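Local coordinates for Two-component system sensor histidine kinase (Bacteroides thetaiotaomicron, PDB 3OTT), which probably acts as a membrane-bound sensor histidine kinase that couples saccharide sensing outside the cell to transcription, this chain being its extracellular beta-propeller and beta-sandwich part, at residues P97-P102 / Y124-Q129. Sequence-based numbering, arbitrary orientation.
Sequences PETDFP and YTYQLQ
Phe101 presents the edge of its ring to one face of Tyr126 in a T-shaped stack, with ring centroids 4.9 Å apart and planes at 79°. The touching rim is the CE1–CZ side of the phenylalanine: Phe101 CE1 sits over the centre of the tyrosine ring, and Phe101 CZ reaches to 3.6 Å from Tyr126 CE2. Tyr126 attains this position by standing out from its strand with CG anti to the backbone N (chi1 -172°), which carries its phenol toward the loop 97-102. There the phenol oxygen meets Thr99, whose OG1 lies 2.9 Å from Tyr126 OH in a hydrogen bond between the two hydroxyls. Thr99 also leans its CB over a face of the Phe101 ring, so the threonine touches both partners of the stack. Pro97 CB lies 4.2 Å from Tyr126 OH, a loose van der Waals contact. With an alanine at Tyr126, the edge of Phe101 would probably lose its aromatic face and the Thr99 hydroxyl this partner, and a gap would open beneath the loop.

Two residues back along the strand, Tyr124 turns a ring face to Pro102. Pro102 CG lies 3.8 Å from the ring centroid, 18° off the normal, in a CH-pi contact, while Pro102 CB rests near the CE1–CZ rim.

The loop links strand 93-94, the fourth strand of one four-stranded propeller blade, to strand 105-111, the first of the next, and Tyr124 and Tyr126 belong to the third strand of that second blade. Phe101 and Pro97 also pack on Ile84 and Val86 of strand 84-88, placing this aromatic cluster between adjacent blades, while Leu133 of strand 133-136 touches both Pro102 and Tyr124.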
ATOM      1  N   PRO B  97       7.124  33.059   3.670  1.00 34.73           N
ATOM      2  CA  PRO B  97       6.237  33.321   2.518  1.00 35.23           C
ATOM      3  C   PRO B  97       5.897  34.803   2.368  1.00 36.22           C
ATOM      4  O   PRO B  97       5.963  35.537   3.326  1.00 36.21           O
ATOM      5  CB  PRO B  97       4.951  32.557   2.895  1.00 35.80           C
ATOM      6  CG  PRO B  97       5.391  31.439   3.790  1.00 33.94           C
ATOM      7  CD  PRO B  97       6.522  32.088   4.615  1.00 34.25           C
ATOM      8  N   GLU B  98       5.543  35.252   1.167  1.00 37.87           N
ATOM      9  CA  GLU B  98       5.105  36.613   1.017  1.00 39.06           C
ATOM     10  C   GLU B  98       3.731  36.833   1.697  1.00 37.89           C
ATOM     11  O   GLU B  98       3.367  37.965   1.968  1.00 38.73           O
ATOM     12  CB  GLU B  98       5.140  37.087  -0.459  1.00 40.78           C
ATOM     13  CG  GLU B  98       6.416  37.970  -0.804  1.00 46.77           C
ATOM     14  CD  GLU B  98       6.305  38.875  -2.100  1.00 54.61           C
ATOM     15  OE1 GLU B  98       5.798  38.430  -3.176  1.00 57.42           O
ATOM     16  OE2 GLU B  98       6.760  40.052  -2.038  1.00 57.02           O
ATOM     17  N   THR B  99       3.011  35.763   2.024  1.00 35.82           N
ATOM     18  CA  THR B  99       1.615  35.884   2.537  1.00 34.25           C
ATOM     19  C   THR B  99       1.443  36.545   3.905  1.00 33.10           C
ATOM     20  O   THR B  99       2.108  36.197   4.889  1.00 32.95           O
ATOM     21  CB  THR B  99       0.900  34.512   2.615  1.00 33.82           C
ATOM     22  OG1 THR B  99       1.180  33.753   1.436  1.00 31.68           O
ATOM     23  CG2 THR B  99      -0.654  34.689   2.805  1.00 33.04           C
ATOM     24  N   ASP B 100       0.493  37.463   3.950  1.00 32.20           N
ATOM     25  CA  ASP B 100       0.001  38.030   5.184  1.00 31.29           C
ATOM     26  C   ASP B 100      -0.918  37.034   5.867  1.00 29.29           C
ATOM     27  O   ASP B 100      -2.028  36.805   5.429  1.00 30.63           O
ATOM     28  CB  ASP B 100      -0.733  39.330   4.888  1.00 33.07           C
ATOM     29  CG  ASP B 100      -0.981  40.149   6.146  1.00 37.65           C
ATOM     30  OD1 ASP B 100      -0.840  39.562   7.261  1.00 38.79           O
ATOM     31  OD2 ASP B 100      -1.305  41.368   6.020  1.00 41.68           O
ATOM     32  N   PHE B 101      -0.428  36.404   6.920  1.00 26.51           N
ATOM     33  CA  PHE B 101      -1.180  35.399   7.643  1.00 24.79           C
ATOM     34  C   PHE B 101      -1.989  36.038   8.773  1.00 24.48           C
ATOM     35  O   PHE B 101      -1.600  37.069   9.295  1.00 25.27           O
ATOM     36  CB  PHE B 101      -0.197  34.378   8.217  1.00 22.75           C
ATOM     37  CG  PHE B 101       0.363  33.380   7.175  1.00 24.96           C
ATOM     38  CD1 PHE B 101      -0.507  32.523   6.434  1.00 21.61           C
ATOM     39  CD2 PHE B 101       1.746  33.271   6.963  1.00 23.69           C
ATOM     40  CE1 PHE B 101      -0.005  31.625   5.523  1.00 25.26           C
ATOM     41  CE2 PHE B 101       2.280  32.337   6.043  1.00 24.62           C
ATOM     42  CZ  PHE B 101       1.413  31.519   5.313  1.00 25.21           C
ATOM     43  N   PRO B 102      -3.105  35.423   9.178  1.00 24.21           N
ATOM     44  CA  PRO B 102      -3.771  35.919  10.376  1.00 23.94           C
ATOM     45  C   PRO B 102      -2.901  35.695  11.618  1.00 22.86           C
ATOM     46  O   PRO B 102      -2.033  34.840  11.612  1.00 22.76           O
ATOM     47  CB  PRO B 102      -5.025  35.052  10.460  1.00 24.03           C
ATOM     48  CG  PRO B 102      -4.652  33.800   9.847  1.00 25.64           C
ATOM     49  CD  PRO B 102      -3.721  34.175   8.691  1.00 24.10           C
ATOM     50  N   TYR B 124      -9.397  29.565   8.621  1.00 14.22           N
ATOM     51  CA  TYR B 124      -8.865  29.887   7.302  1.00 14.85           C
ATOM     52  C   TYR B 124      -8.425  28.638   6.580  1.00 13.78           C
ATOM     53  O   TYR B 124      -8.137  27.598   7.182  1.00 14.04           O
ATOM     54  CB  TYR B 124      -7.658  30.878   7.399  1.00 15.60           C
ATOM     55  CG  TYR B 124      -7.989  32.114   8.201  1.00 18.07           C
ATOM     56  CD1 TYR B 124      -7.943  32.096   9.596  1.00 16.85           C
ATOM     57  CD2 TYR B 124      -8.387  33.297   7.556  1.00 17.81           C
ATOM     58  CE1 TYR B 124      -8.263  33.242  10.338  1.00 19.52           C
ATOM     59  CE2 TYR B 124      -8.675  34.426   8.267  1.00 20.24           C
ATOM     60  CZ  TYR B 124      -8.639  34.384   9.659  1.00 20.04           C
ATOM     61  OH  TYR B 124      -8.932  35.506  10.359  1.00 23.67           O
ATOM     62  N   THR B 125      -8.339  28.775   5.281  1.00 13.70           N
ATOM     63  CA  THR B 125      -7.713  27.796   4.455  1.00 14.10           C
ATOM     64  C   THR B 125      -6.508  28.432   3.762  1.00 14.62           C
ATOM     65  O   THR B 125      -6.501  29.644   3.445  1.00 13.16           O
ATOM     66  CB  THR B 125      -8.815  27.242   3.541  1.00 16.24           C
ATOM     67  OG1 THR B 125      -9.182  25.926   3.999  1.00 22.30           O
ATOM     68  CG2 THR B 125      -8.502  27.230   2.177  1.00 13.35           C
ATOM     69  N   TYR B 126      -5.465  27.624   3.568  1.00 14.54           N
ATOM     70  CA  TYR B 126      -4.281  28.066   2.851  1.00 15.53           C
ATOM     71  C   TYR B 126      -3.837  27.019   1.853  1.00 15.89           C
ATOM     72  O   TYR B 126      -3.422  25.935   2.234  1.00 16.11           O
ATOM     73  CB  TYR B 126      -3.144  28.368   3.821  1.00 15.41           C
ATOM     74  CG  TYR B 126      -1.927  29.011   3.173  1.00 21.45           C
ATOM     75  CD1 TYR B 126      -2.059  30.155   2.357  1.00 23.45           C
ATOM     76  CD2 TYR B 126      -0.642  28.477   3.358  1.00 21.57           C
ATOM     77  CE1 TYR B 126      -0.940  30.789   1.777  1.00 23.95           C
ATOM     78  CE2 TYR B 126       0.482  29.092   2.774  1.00 22.77           C
ATOM     79  CZ  TYR B 126       0.333  30.239   1.990  1.00 25.29           C
ATOM     80  OH  TYR B 126       1.448  30.833   1.407  1.00 24.19           O
ATOM     81  N   GLN B 127      -3.904  27.378   0.582  1.00 15.81           N
ATOM     82  CA  GLN B 127      -3.716  26.468  -0.491  1.00 17.51           C
ATOM     83  C   GLN B 127      -2.233  26.556  -0.846  1.00 16.56           C
ATOM     84  O   GLN B 127      -1.745  27.596  -1.130  1.00 17.90           O
ATOM     85  CB  GLN B 127      -4.695  26.787  -1.661  1.00 17.80           C
ATOM     86  CG  GLN B 127      -5.097  25.566  -2.551  1.00 19.00           C
ATOM     87  CD  GLN B 127      -3.877  24.916  -3.327  1.00 23.46           C
ATOM     88  OE1 GLN B 127      -3.052  25.599  -3.919  1.00 22.64           O
ATOM     89  NE2 GLN B 127      -3.837  23.586  -3.355  1.00 25.25           N
ATOM     90  N   LEU B 128      -1.502  25.463  -0.760  1.00 17.14           N
ATOM     91  CA  LEU B 128      -0.028  25.571  -0.706  1.00 17.20           C
ATOM     92  C   LEU B 128       0.583  25.841  -2.058  1.00 17.72           C
ATOM     93  O   LEU B 128       1.688  26.368  -2.118  1.00 18.43           O
ATOM     94  CB  LEU B 128       0.594  24.325  -0.097  1.00 15.76           C
ATOM     95  CG  LEU B 128       0.193  24.063   1.371  1.00 18.50           C
ATOM     96  CD1 LEU B 128       0.660  22.667   1.781  1.00 14.79           C
ATOM     97  CD2 LEU B 128       0.780  25.142   2.345  1.00 15.42           C
ATOM     98  N   GLN B 129      -0.109  25.478  -3.140  1.00 17.15           N
ATOM     99  CA  GLN B 129       0.399  25.803  -4.458  1.00 18.18           C
ATOM    100  C   GLN B 129       0.076  27.239  -4.852  1.00 19.97           C
ATOM    101  O   GLN B 129       0.960  28.006  -5.237  1.00 18.36           O
ATOM    102  CB  GLN B 129      -0.159  24.865  -5.527  1.00 17.38           C
ATOM    103  CG  GLN B 129       0.571  24.993  -6.843  1.00 15.97           C
ATOM    104  CD  GLN B 129       1.910  24.166  -6.862  1.00 18.24           C
ATOM    105  OE1 GLN B 129       2.411  23.727  -5.821  1.00 18.16           O
ATOM    106  NE2 GLN B 129       2.432  23.920  -8.042  1.00 15.40           N
TER